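Local coordinates for leucine-rich repeat protein TpLRR (Treponema pallidum, PDB 6MLX), which is of unknown function but forms a secreted, probably periplasmic, leucine-rich repeat domain of the BspA type, an architecture often used to bind other molecules, at residues 92-97 against 112-117; 45-50 against 68-73; 166-171 against 188-193; 184-189 against 206-211; 153-158 against 177-182. One frame throughout, in Å; residues are numbered along the deposited sequence.

Interaction 1 (92-97 against 112-117)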
# COMPACT_ATOMS: atom_id res chain seq x y z
N ARG A 92 -6.50 5.68 -7.09
CA ARG A 92 -5.93 6.98 -6.74
C ARG A 92 -5.38 7.06 -5.33
O ARG A 92 -4.42 7.80 -5.10
CB ARG A 92 -6.98 8.10 -6.88
CG ARG A 92 -7.93 7.94 -8.05
CD ARG A 92 -7.43 8.72 -9.26
NE ARG A 92 -7.53 10.14 -8.94
CZ ARG A 92 -6.71 11.04 -9.44
NH1 ARG A 92 -5.77 10.66 -10.30
NH2 ARG A 92 -6.85 12.32 -9.11
N GLU A 93 -5.98 6.35 -4.37
CA GLU A 93 -5.64 6.52 -2.96
C GLU A 93 -5.78 5.20 -2.22
O GLU A 93 -6.73 4.44 -2.44
CB GLU A 93 -6.52 7.58 -2.29
CG GLU A 93 -6.21 7.80 -0.79
CD GLU A 93 -6.95 9.00 -0.22
OE1 GLU A 93 -7.75 9.59 -0.95
OE2 GLU A 93 -6.72 9.39 0.95
N ILE A 94 -4.83 4.94 -1.33
CA ILE A 94 -4.87 3.81 -0.41
C ILE A 94 -4.77 4.40 0.99
O ILE A 94 -3.75 5.01 1.34
CB ILE A 94 -3.73 2.81 -0.67
CG1 ILE A 94 -3.77 2.29 -2.10
CG2 ILE A 94 -3.80 1.66 0.31
CD1 ILE A 94 -2.62 1.39 -2.46
N ARG A 95 -5.83 4.24 1.79
CA ARG A 95 -5.91 4.88 3.09
C ARG A 95 -5.17 4.06 4.15
O ARG A 95 -4.66 2.96 3.91
CB ARG A 95 -7.37 5.11 3.47
CG ARG A 95 -8.01 6.15 2.57
CD ARG A 95 -9.32 6.69 3.09
NE ARG A 95 -9.59 7.96 2.41
CZ ARG A 95 -10.81 8.48 2.24
NH1 ARG A 95 -11.87 7.83 2.69
NH2 ARG A 95 -10.95 9.63 1.59
N HIS A 96 -5.08 4.63 5.35
CA HIS A 96 -4.12 4.15 6.32
C HIS A 96 -4.41 2.70 6.75
O HIS A 96 -5.57 2.25 6.79
CB HIS A 96 -4.05 5.10 7.52
CG HIS A 96 -5.31 5.19 8.33
ND1 HIS A 96 -5.55 4.36 9.40
CD2 HIS A 96 -6.37 6.03 8.24
CE1 HIS A 96 -6.72 4.68 9.94
NE2 HIS A 96 -7.24 5.69 9.26
N HIS A 97 -3.34 1.96 7.01
CA HIS A 97 -3.36 0.57 7.46
C HIS A 97 -4.01 -0.38 6.46
O HIS A 97 -4.33 -1.51 6.83
CB HIS A 97 -4.07 0.43 8.83
CG HIS A 97 -3.36 1.12 9.95
ND1 HIS A 97 -3.58 2.45 10.25
CD2 HIS A 97 -2.44 0.68 10.84
CE1 HIS A 97 -2.82 2.79 11.28
NE2 HIS A 97 -2.12 1.73 11.66
N ARG A 112 -0.18 3.55 -12.51
CA ARG A 112 0.28 4.89 -12.86
C ARG A 112 -0.65 5.99 -12.34
O ARG A 112 -0.27 7.16 -12.37
CB ARG A 112 0.44 4.98 -14.39
CG ARG A 112 1.06 6.30 -14.88
CD ARG A 112 2.06 6.05 -16.00
NE ARG A 112 2.44 7.24 -16.75
CZ ARG A 112 2.70 7.20 -18.05
NH1 ARG A 112 3.06 8.30 -18.70
NH2 ARG A 112 2.60 6.04 -18.70
N SER A 113 -1.83 5.64 -11.82
CA SER A 113 -2.76 6.63 -11.31
C SER A 113 -2.63 6.90 -9.81
O SER A 113 -3.26 7.85 -9.31
CB SER A 113 -4.19 6.18 -11.60
OG SER A 113 -4.38 4.84 -11.13
N LEU A 114 -1.85 6.11 -9.07
CA LEU A 114 -1.84 6.22 -7.61
C LEU A 114 -1.27 7.56 -7.15
O LEU A 114 -0.14 7.92 -7.49
CB LEU A 114 -1.03 5.06 -7.02
CG LEU A 114 -1.04 4.92 -5.50
CD1 LEU A 114 -2.46 4.62 -4.99
CD2 LEU A 114 -0.03 3.88 -5.01
N GLN A 115 -2.05 8.29 -6.36
CA GLN A 115 -1.68 9.61 -5.84
C GLN A 115 -1.20 9.59 -4.39
O GLN A 115 -0.23 10.27 -4.05
CB GLN A 115 -2.87 10.58 -5.93
CG GLN A 115 -3.54 10.72 -7.31
CD GLN A 115 -2.69 11.51 -8.27
OE1 GLN A 115 -2.35 12.68 -8.03
NE2 GLN A 115 -2.30 10.87 -9.37
N VAL A 116 -1.89 8.83 -3.53
CA VAL A 116 -1.80 8.98 -2.08
C VAL A 116 -1.67 7.60 -1.44
O VAL A 116 -2.46 6.70 -1.72
CB VAL A 116 -3.04 9.70 -1.51
CG1 VAL A 116 -3.00 9.78 0.03
CG2 VAL A 116 -3.18 11.10 -2.12
N ILE A 117 -0.66 7.45 -0.58
CA ILE A 117 -0.50 6.29 0.29
C ILE A 117 -0.54 6.80 1.74
O ILE A 117 0.30 7.61 2.14
CB ILE A 117 0.81 5.55 -0.00
CG1 ILE A 117 0.83 5.05 -1.46
CG2 ILE A 117 0.99 4.40 0.98
CD1 ILE A 117 2.12 4.37 -1.91
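Glu93 and Ile94 run parallel to Val116 and Ile117, pairing with them in that order, and the touching parts of the two segments diverge by 25°. Arg92 O accepts two backbone hydrogen bonds, from Gln115 N at 2.7 Å and from Val116 N at 3.2 Å; the second donor lies in the carbonyl plane, the first is tilted out of it. Val116 O answers by accepting from Ile94 N at 3.0 Å, and the CA-H of Glu93 leans on the same oxygen.

Such short parallel pairs join successive coils of the BspA-type leucine-rich repeat. On the face carrying Glu93 and Val116, the glutamate sets CG opposite its own N (chi1 180°) and stays extended, running beside the valine with CG 3.8 Å from Val116 CB. Its OE2 also meets Arg95 NE in a salt bridge of 3.5 Å. On the face of Ile94 and Ile117, Ile94 CG1 rests 3.9 Å from CD1 of Leu114, a residue just before the strand, the two side chains crossing at about a right angle in the interior. Upstream, two bends in the Arg92 chain lay its guanidinium against the amide of Gln115. The planes stack at 23°, with Gln115 CG over one face. That amide is steadied by Gln115 NE2 bonding to Ser113 O at 3.2 Å, while OE1 has a weak bond to Lys138.

The chemistry therefore divides by face: hydrocarbon seals the inside, whereas outside, polar and charged chains pack through their flat groups and aliphatic stems, beside Val116, leaving the backbone bonds to set the register.

Interaction 2 (45-50 against 68-73)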
# COMPACT_ATOMS: atom_id res chain seq x y z
N VAL A 45 -18.23 -0.11 -9.64
CA VAL A 45 -17.72 -0.30 -8.29
C VAL A 45 -16.48 0.57 -8.13
O VAL A 45 -15.43 0.28 -8.72
CB VAL A 45 -17.41 -1.78 -8.02
CG1 VAL A 45 -16.72 -1.93 -6.67
CG2 VAL A 45 -18.68 -2.62 -8.06
N VAL A 46 -16.58 1.62 -7.32
CA VAL A 46 -15.58 2.69 -7.28
C VAL A 46 -14.77 2.74 -5.99
O VAL A 46 -13.78 3.50 -5.94
CB VAL A 46 -16.23 4.07 -7.55
CG1 VAL A 46 -16.80 4.11 -8.95
CG2 VAL A 46 -17.30 4.34 -6.53
N GLU A 47 -15.16 2.00 -4.95
CA GLU A 47 -14.47 2.12 -3.67
C GLU A 47 -14.53 0.80 -2.92
O GLU A 47 -15.55 0.10 -2.95
CB GLU A 47 -15.08 3.25 -2.84
CG GLU A 47 -14.52 3.38 -1.44
CD GLU A 47 -15.04 4.63 -0.74
OE1 GLU A 47 -15.03 4.67 0.51
OE2 GLU A 47 -15.46 5.57 -1.44
N VAL A 48 -13.43 0.45 -2.25
CA VAL A 48 -13.41 -0.62 -1.26
C VAL A 48 -13.35 0.05 0.11
O VAL A 48 -12.31 0.59 0.50
CB VAL A 48 -12.22 -1.58 -1.46
CG1 VAL A 48 -12.22 -2.65 -0.37
CG2 VAL A 48 -12.25 -2.21 -2.84
N ALA A 49 -14.46 0.00 0.85
CA ALA A 49 -14.63 0.80 2.06
C ALA A 49 -13.78 0.29 3.22
O ALA A 49 -13.22 -0.82 3.20
CB ALA A 49 -16.09 0.83 2.49
N THR A 50 -13.69 1.13 4.25
CA THR A 50 -13.07 0.83 5.53
C THR A 50 -13.34 -0.61 5.98
O THR A 50 -14.49 -1.03 6.09
CB THR A 50 -13.60 1.82 6.57
OG1 THR A 50 -13.10 3.14 6.28
CG2 THR A 50 -13.17 1.43 7.97
N VAL A 68 -12.25 1.07 -9.53
CA VAL A 68 -12.01 1.36 -8.12
C VAL A 68 -11.01 2.51 -8.00
O VAL A 68 -9.88 2.42 -8.49
CB VAL A 68 -11.52 0.13 -7.35
CG1 VAL A 68 -10.99 0.55 -5.99
CG2 VAL A 68 -12.66 -0.87 -7.19
N ARG A 69 -11.42 3.57 -7.33
CA ARG A 69 -10.62 4.77 -7.16
C ARG A 69 -9.95 4.84 -5.79
O ARG A 69 -8.94 5.54 -5.65
CB ARG A 69 -11.51 6.01 -7.33
CG ARG A 69 -12.15 6.15 -8.70
CD ARG A 69 -11.15 6.74 -9.70
NE ARG A 69 -11.71 6.93 -11.04
CZ ARG A 69 -11.63 6.05 -12.04
NH1 ARG A 69 -11.03 4.87 -11.86
NH2 ARG A 69 -12.18 6.32 -13.23
N MET A 70 -10.48 4.12 -4.81
CA MET A 70 -10.15 4.35 -3.41
C MET A 70 -10.17 3.03 -2.65
O MET A 70 -11.12 2.25 -2.78
CB MET A 70 -11.15 5.33 -2.79
CG MET A 70 -11.30 5.18 -1.29
SD MET A 70 -9.90 5.97 -0.54
CE MET A 70 -10.29 7.68 -0.93
N ILE A 71 -9.13 2.78 -1.86
CA ILE A 71 -9.10 1.67 -0.91
C ILE A 71 -9.05 2.27 0.49
O ILE A 71 -8.09 2.96 0.84
CB ILE A 71 -7.92 0.72 -1.16
CG1 ILE A 71 -8.04 0.08 -2.55
CG2 ILE A 71 -7.83 -0.35 -0.08
CD1 ILE A 71 -6.88 -0.80 -2.93
N GLY A 72 -10.10 2.01 1.28
CA GLY A 72 -10.28 2.67 2.57
C GLY A 72 -9.40 2.09 3.68
O GLY A 72 -8.68 1.11 3.51
N GLN A 73 -9.49 2.72 4.84
CA GLN A 73 -8.59 2.39 5.94
C GLN A 73 -8.81 0.95 6.41
O GLN A 73 -9.93 0.45 6.45
CB GLN A 73 -8.79 3.36 7.11
CG GLN A 73 -10.15 3.22 7.79
CD GLN A 73 -10.14 3.72 9.23
OE1 GLN A 73 -9.57 4.76 9.52
NE2 GLN A 73 -10.80 2.97 10.13
O HOH W 1 -11.83 4.58 4.44
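Val48 O accepts from Gly72 N at 2.7 Å, almost head-on to the carbonyl, and Val46 O accepts from Arg69 N at 2.7 Å, here with the donor well above the carbonyl plane. Between them Val48 N gives a straight bond to Met70 O at 3.0 Å. Farther along, a water joins the strands' continuations, 2.7 Å from Thr50 OG1 and 3.0 Å from Gln73 N, whose hydrogen it accepts.

These bonds pair Glu47 with Met70 and Val48 with Ile71 in parallel, the two segments only 5° apart in direction. This is the stacking of one coil on the next in a leucine-rich repeat solenoid, near its N-terminal end, where strand 22-27 flanks strand 43-48 on its other edge. Gly72, having no side chain, lets the backbone at Ala49 and Thr50 come close.

Glu47 and Met70 point the same way and lie alongside each other, CG to CG 3.7 Å; the methionine CG also touches the carboxylate carbon, while its bends at chi2 and chi3 carry the sulfur off. Gln73 holds its CG between its own N and carbonyl carbon (chi1 67°), which brings that atom 3.3 Å from Thr50 OG1 and up against Thr50 CG2. On the buried side, Val45 CG1 approaches Val68 CG2 at 4.2 Å; Val48 continues this apolar layer, packing against Phe53.

Interaction 3 (166-171 against 188-193)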
# COMPACT_ATOMS: atom_id res chain seq x y z
N GLY A 166 9.20 7.73 10.45
CA GLY A 166 9.29 6.28 10.53
C GLY A 166 8.95 5.54 9.25
O GLY A 166 8.51 4.39 9.31
N LEU A 167 9.14 6.20 8.10
CA LEU A 167 8.71 5.61 6.83
C LEU A 167 9.27 4.20 6.64
O LEU A 167 8.54 3.28 6.28
CB LEU A 167 9.12 6.52 5.66
CG LEU A 167 8.76 6.03 4.25
CD1 LEU A 167 7.26 5.87 4.11
CD2 LEU A 167 9.29 6.99 3.22
N PHE A 168 10.56 4.01 6.91
CA PHE A 168 11.21 2.71 6.76
C PHE A 168 11.66 2.12 8.10
O PHE A 168 12.62 1.34 8.15
CB PHE A 168 12.40 2.81 5.80
CG PHE A 168 12.03 3.28 4.42
CD1 PHE A 168 11.24 2.49 3.59
CD2 PHE A 168 12.46 4.52 3.96
CE1 PHE A 168 10.90 2.92 2.32
CE2 PHE A 168 12.11 4.97 2.69
CZ PHE A 168 11.32 4.17 1.87
N GLU A 169 10.98 2.47 9.18
CA GLU A 169 11.33 1.95 10.49
C GLU A 169 11.19 0.43 10.53
O GLU A 169 10.16 -0.13 10.15
CB GLU A 169 10.45 2.59 11.57
CG GLU A 169 10.74 2.12 12.97
CD GLU A 169 9.79 2.73 13.98
OE1 GLU A 169 9.62 3.97 14.01
OE2 GLU A 169 9.16 1.94 14.72
N GLY A 170 12.24 -0.24 10.99
CA GLY A 170 12.23 -1.69 11.08
C GLY A 170 12.46 -2.42 9.77
O GLY A 170 12.23 -3.63 9.72
N CYS A 171 12.90 -1.72 8.72
CA CYS A 171 13.19 -2.37 7.43
C CYS A 171 14.64 -2.83 7.47
O CYS A 171 15.54 -2.25 6.87
CB CYS A 171 12.91 -1.42 6.27
SG CYS A 171 11.14 -1.04 6.07
N VAL A 188 10.99 12.20 11.49
CA VAL A 188 11.71 11.64 12.63
C VAL A 188 11.87 10.14 12.46
O VAL A 188 10.91 9.43 12.13
CB VAL A 188 10.97 11.98 13.94
CG1 VAL A 188 11.57 11.23 15.12
CG2 VAL A 188 10.97 13.49 14.18
N GLY A 189 13.08 9.64 12.70
CA GLY A 189 13.33 8.21 12.70
C GLY A 189 13.02 7.52 11.40
O GLY A 189 12.55 6.37 11.41
N VAL A 190 13.26 8.18 10.26
CA VAL A 190 12.93 7.60 8.95
C VAL A 190 13.53 6.20 8.81
O VAL A 190 12.84 5.25 8.41
CB VAL A 190 13.40 8.54 7.82
CG1 VAL A 190 13.29 7.84 6.48
CG2 VAL A 190 12.58 9.84 7.82
N PHE A 191 14.82 6.05 9.14
CA PHE A 191 15.58 4.84 8.85
C PHE A 191 15.96 4.06 10.11
O PHE A 191 16.91 3.27 10.08
CB PHE A 191 16.85 5.17 8.06
CG PHE A 191 16.59 5.79 6.72
CD1 PHE A 191 16.12 5.03 5.67
CD2 PHE A 191 16.83 7.14 6.51
CE1 PHE A 191 15.88 5.58 4.42
CE2 PHE A 191 16.60 7.71 5.25
CZ PHE A 191 16.13 6.93 4.21
N VAL A 192 15.22 4.25 11.21
CA VAL A 192 15.44 3.46 12.42
C VAL A 192 15.31 1.97 12.11
O VAL A 192 14.36 1.53 11.46
CB VAL A 192 14.46 3.89 13.52
CG1 VAL A 192 14.40 2.86 14.64
CG2 VAL A 192 14.83 5.27 14.08
N GLY A 193 16.28 1.18 12.60
CA GLY A 193 16.28 -0.26 12.40
C GLY A 193 16.73 -0.73 11.04
O GLY A 193 16.67 -1.94 10.78
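Gly166 N donates to Val188 O at 2.9 Å, Phe168 N to Val190 O at 3.0 Å, and Gly170 N to Val192 O at 2.8 Å. Every second residue of 166-171 thus donates to every second carbonyl of 188-193, all one way, unlike the give-and-take of a parallel sheet; neither segment is regular strand. Both are turns on equivalent arcs of the leucine-rich repeat solenoid, stacked one above the other. The CA-H of Glu169 adds a contact to Val192 O at 3.2 Å.

Inward from the backbone, Phe168 and Phe191 point the same way. Their planes are nearly parallel, 15° apart, but slid so far that they barely overlap; the centroids of the Phe168 and Phe191 rings stand 5.8 Å apart and the touch is made by Phe168 CD2 against Phe191 CE1 at 3.6 Å. Outward, the extended Glu169 chain runs beside Val192, and its OE1 forms a salt bridge with Arg146.

What positions the two rings is the matching backbone. Type I turns run from Gly166 to Glu169 and from Gly189 to Val192, each opened by a glycine at positive phi, and both phenylalanines set CG opposite the carbonyl carbon (chi1 -59° and -62°). Each ring is then seated on the residue before it: Leu167 CG lies over the centre of Phe168, and Val190 CG1 sits 3.5 Å above the plane of the Phe191 ring.

Interaction 4 (184-189 against 206-211)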
# COMPACT_ATOMS: atom_id res chain seq x y z
N VAL A 184 15.59 16.92 -0.12
CA VAL A 184 14.43 16.28 0.49
C VAL A 184 14.47 16.60 1.97
O VAL A 184 15.53 16.92 2.52
CB VAL A 184 14.43 14.76 0.21
CG1 VAL A 184 15.51 14.07 1.05
CG2 VAL A 184 13.05 14.13 0.43
N SER A 185 13.31 16.56 2.62
CA SER A 185 13.19 16.76 4.06
C SER A 185 12.88 15.43 4.74
O SER A 185 12.17 14.59 4.20
CB SER A 185 12.08 17.75 4.41
OG SER A 185 12.37 19.04 3.90
N PHE A 186 13.39 15.27 5.95
CA PHE A 186 13.24 14.02 6.68
C PHE A 186 12.38 14.22 7.92
O PHE A 186 12.63 15.13 8.72
CB PHE A 186 14.60 13.45 7.07
CG PHE A 186 15.51 13.16 5.89
CD1 PHE A 186 16.39 14.12 5.43
CD2 PHE A 186 15.48 11.93 5.26
CE1 PHE A 186 17.23 13.86 4.35
CE2 PHE A 186 16.32 11.66 4.19
CZ PHE A 186 17.20 12.62 3.74
N GLY A 187 11.38 13.37 8.08
CA GLY A 187 10.71 13.23 9.34
C GLY A 187 11.60 12.53 10.35
O GLY A 187 12.78 12.26 10.14
N VAL A 188 10.99 12.20 11.49
CA VAL A 188 11.71 11.64 12.63
C VAL A 188 11.87 10.14 12.46
O VAL A 188 10.91 9.43 12.13
CB VAL A 188 10.97 11.98 13.94
CG1 VAL A 188 11.57 11.23 15.12
CG2 VAL A 188 10.97 13.49 14.18
N GLY A 189 13.08 9.64 12.70
CA GLY A 189 13.33 8.21 12.70
C GLY A 189 13.02 7.52 11.40
O GLY A 189 12.55 6.37 11.41
N ARG A 206 22.93 11.28 4.73
CA ARG A 206 23.43 12.30 5.65
C ARG A 206 23.68 13.61 4.91
O ARG A 206 23.30 14.68 5.39
CB ARG A 206 24.69 11.81 6.37
CG ARG A 206 24.49 10.53 7.22
CD ARG A 206 24.78 10.71 8.73
NE ARG A 206 23.56 10.94 9.52
CZ ARG A 206 23.06 10.11 10.44
NH1 ARG A 206 23.66 8.97 10.74
NH2 ARG A 206 21.94 10.45 11.08
N LYS A 207 24.28 13.52 3.72
CA LYS A 207 24.53 14.69 2.88
C LYS A 207 23.23 15.43 2.55
O LYS A 207 23.23 16.67 2.45
CB LYS A 207 25.24 14.27 1.59
CG LYS A 207 25.43 15.39 0.56
CD LYS A 207 26.76 15.26 -0.16
CE LYS A 207 27.91 15.36 0.85
NZ LYS A 207 29.29 15.27 0.23
N LEU A 208 22.12 14.70 2.40
CA LEU A 208 20.83 15.37 2.23
C LEU A 208 20.29 15.98 3.52
O LEU A 208 19.29 16.70 3.46
CB LEU A 208 19.80 14.39 1.64
CG LEU A 208 20.00 13.96 0.18
CD1 LEU A 208 19.16 12.73 -0.12
CD2 LEU A 208 19.67 15.08 -0.81
N GLY A 209 20.91 15.71 4.67
CA GLY A 209 20.55 16.37 5.90
C GLY A 209 19.85 15.53 6.95
O GLY A 209 19.36 16.09 7.94
N TYR A 210 19.78 14.22 6.78
CA TYR A 210 19.20 13.37 7.81
C TYR A 210 20.08 13.40 9.05
O TYR A 210 21.30 13.25 8.94
CB TYR A 210 19.05 11.94 7.29
CG TYR A 210 18.37 10.96 8.22
CD1 TYR A 210 17.02 11.07 8.55
CD2 TYR A 210 19.07 9.88 8.74
CE1 TYR A 210 16.39 10.15 9.38
CE2 TYR A 210 18.47 8.97 9.57
CZ TYR A 210 17.12 9.09 9.89
OH TYR A 210 16.53 8.16 10.72
N LYS A 211 19.47 13.61 10.21
CA LYS A 211 20.17 13.58 11.49
C LYS A 211 19.64 12.48 12.40
O LYS A 211 20.06 12.41 13.57
CB LYS A 211 20.08 14.92 12.24
CG LYS A 211 19.85 16.15 11.40
CD LYS A 211 21.13 16.66 10.74
CE LYS A 211 20.83 17.93 9.94
NZ LYS A 211 21.91 18.27 8.96
O HOH W 2 16.99 17.73 4.94
O HOH W 3 17.99 18.05 1.20
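Phe186, on the last short strand of the solenoid, meets Leu208 and Tyr210 in an aromatic and apolar contact with no direct hydrogen bond between the segments. It lies at the C-terminal end of the leucine-rich repeat array, where helix 199-207 and the chain after it pack against the last coil.

The helix gives way in a Schellman motif: Gly209 takes a positive phi, and its N reaches back to Arg206 O at 2.7 Å. This turn presents Leu208 and Tyr210 to the same phenylalanine. Tyr210 CB stands 3.8 Å from the centroid of the Phe186 ring, only 5° off the normal, a CH-pi contact over the face. With CG of Tyr210 opposite its own N (chi1 -176°), the phenol continues past that face, turning an edge to it in an offset edge-to-face pair with planes at 61°. Leu208 comes from another side, its CB 3.8 Å from Phe186 CE1 at the ring's rim, and its CD1 reaches Val184 CG1 at 4.1 Å.

Polar groups meet through solvent. One water donates to both Val184 O and Leu208 O, at 2.9 Å from each; a second accepts a hydrogen bond from Val184 N and also donates to Leu208 O, so two waters grip this carbonyl just before the turn glycine. At the far end Tyr210 OH, which bonds to Glu213 O and Phe191 N, lies 3.6 Å from Gly189 C.

Interaction 5 (153-158 against 177-182); sequences SVRLPV and LGNLPE
Leu156 and Leu177 form the apolar centre, the CG of Leu156 lying 3.8 Å from Leu177 CD1. The same methyl is 4.1 Å from Val154 CB, so one branch of Leu177 lies between two residues of 153-158; CG anti to the backbone N (chi1 -174°) carries it toward the neighbouring strand. Leu180 extends the cluster, its CD1 4.0 Å from Leu156 CD1, and beyond it stands Leu201 of helix 199-207.

Around this core the backbones pair in parallel, Val154 with Leu177 and Arg155 with Gly178. Gly178 N donates to Val154 O at 2.8 Å, in the carbonyl plane, and Leu156 N to Gly178 O at 2.9 Å, straight at the hydrogen but above the plane of the accepting carbonyl. Strands 153-155 and 176-178, with 130-132 on the far side of 153-155, make a small parallel sheet on the leucine-rich repeat solenoid, and 176-178 is its outermost strand at the C-terminal end.

At the polar edge Asn179 leaves the strand with a positive phi (61°) and turns its amide back across the gap. Asn179 ND2 donates to Leu156 O at 2.9 Å, nearly in line with the carbonyl and in the plane of the amide. The aliphatic stem of Arg155 crosses this amide, CG 3.8 Å from Asn179 ND2. Farther out, a water donates to Asn179 O at 3.2 Å and approaches Val158 O, doubtfully close.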
# COMPACT_ATOMS: atom_id res chain seq x y z
N SER A 153 14.30 -3.28 -1.59
CA SER A 153 14.48 -2.25 -2.60
C SER A 153 13.23 -1.40 -2.72
O SER A 153 12.13 -1.93 -2.89
CB SER A 153 14.78 -2.89 -3.97
OG SER A 153 14.92 -1.90 -4.96
N VAL A 154 13.41 -0.08 -2.64
CA VAL A 154 12.33 0.89 -2.82
C VAL A 154 12.79 1.94 -3.81
O VAL A 154 13.85 2.56 -3.62
CB VAL A 154 11.93 1.57 -1.50
CG1 VAL A 154 10.92 2.69 -1.77
CG2 VAL A 154 11.35 0.56 -0.52
N ARG A 155 12.01 2.15 -4.87
CA ARG A 155 12.22 3.28 -5.76
C ARG A 155 11.21 4.36 -5.41
O ARG A 155 10.00 4.10 -5.41
CB ARG A 155 12.10 2.88 -7.23
CG ARG A 155 12.37 4.05 -8.22
CD ARG A 155 11.94 3.68 -9.65
NE ARG A 155 12.61 2.47 -10.13
CZ ARG A 155 12.17 1.71 -11.14
NH1 ARG A 155 11.06 2.02 -11.80
NH2 ARG A 155 12.86 0.62 -11.48
N LEU A 156 11.71 5.54 -5.09
CA LEU A 156 10.87 6.66 -4.70
C LEU A 156 10.31 7.38 -5.93
O LEU A 156 10.89 7.29 -7.02
CB LEU A 156 11.68 7.64 -3.86
CG LEU A 156 12.19 7.12 -2.51
CD1 LEU A 156 13.25 8.06 -1.99
CD2 LEU A 156 11.05 6.99 -1.53
N PRO A 157 9.20 8.10 -5.78
CA PRO A 157 8.75 8.99 -6.87
C PRO A 157 9.80 10.06 -7.11
O PRO A 157 10.47 10.53 -6.19
CB PRO A 157 7.45 9.59 -6.32
CG PRO A 157 7.11 8.83 -5.11
CD PRO A 157 8.40 8.30 -4.56
N VAL A 158 9.94 10.47 -8.37
CA VAL A 158 11.00 11.41 -8.74
C VAL A 158 10.88 12.72 -7.96
O VAL A 158 11.89 13.31 -7.56
CB VAL A 158 11.01 11.62 -10.27
CG1 VAL A 158 9.97 12.62 -10.69
CG2 VAL A 158 12.37 12.07 -10.73
N LEU A 177 17.65 2.31 -2.33
CA LEU A 177 16.68 3.40 -2.28
C LEU A 177 16.89 4.19 -3.56
O LEU A 177 17.76 5.06 -3.63
CB LEU A 177 16.87 4.24 -1.03
CG LEU A 177 15.83 5.33 -0.78
CD1 LEU A 177 14.46 4.71 -0.70
CD2 LEU A 177 16.16 6.08 0.50
N GLY A 178 16.11 3.86 -4.59
CA GLY A 178 16.27 4.51 -5.88
C GLY A 178 15.53 5.83 -5.95
O GLY A 178 14.59 6.10 -5.20
N ASN A 179 15.98 6.69 -6.88
CA ASN A 179 15.36 7.99 -7.08
C ASN A 179 15.44 8.85 -5.83
O ASN A 179 14.49 9.55 -5.49
CB ASN A 179 13.89 7.86 -7.49
CG ASN A 179 13.72 7.89 -8.95
OD1 ASN A 179 14.67 8.13 -9.68
ND2 ASN A 179 12.49 7.66 -9.41
N LEU A 180 16.54 8.73 -5.11
CA LEU A 180 16.74 9.61 -3.98
C LEU A 180 16.99 11.02 -4.51
O LEU A 180 17.82 11.19 -5.41
CB LEU A 180 17.91 9.13 -3.14
CG LEU A 180 18.07 9.69 -1.73
CD1 LEU A 180 16.79 9.57 -0.91
CD2 LEU A 180 19.23 8.97 -1.04
N PRO A 181 16.28 12.03 -4.03
CA PRO A 181 16.34 13.35 -4.68
C PRO A 181 17.62 14.10 -4.35
O PRO A 181 18.41 13.74 -3.47
CB PRO A 181 15.13 14.09 -4.12
CG PRO A 181 14.30 13.03 -3.44
CD PRO A 181 15.24 11.97 -3.00
N GLU A 182 17.80 15.20 -5.07
CA GLU A 182 18.88 16.13 -4.79
C GLU A 182 18.60 16.95 -3.54
O GLU A 182 19.53 17.51 -2.94
CB GLU A 182 19.06 17.02 -6.02
CG GLU A 182 18.95 16.23 -7.32
CD GLU A 182 20.29 15.66 -7.74
OE1 GLU A 182 21.28 16.42 -7.66
OE2 GLU A 182 20.38 14.47 -8.13
O HOH W 4 14.14 12.19 -7.22

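Overall arrangement
Backbone bonding between successive coils underlies interactions 1, 2, 3 and 5; interaction 4, where a post-helical turn packs on the last coil, replaces it with aromatic packing and bridging waters. All are partly buried, aliphatic and aromatic side chains turning inward and, in the other four, Glu, Arg, Asn or Gln groups outward; interaction 4 lies farthest from the chain's centre. Interactions 1 and 2 touch within one sheet, with a glutamate beside an apolar side chain on one face (Glu93 with Val116, Glu47 with Met70) and buried aliphatic residues on the other. Interaction 5 lies in a separate sheet. Phe168 and Phe191 of interaction 3 pack against its Val154 and Leu177, giving the two a common core.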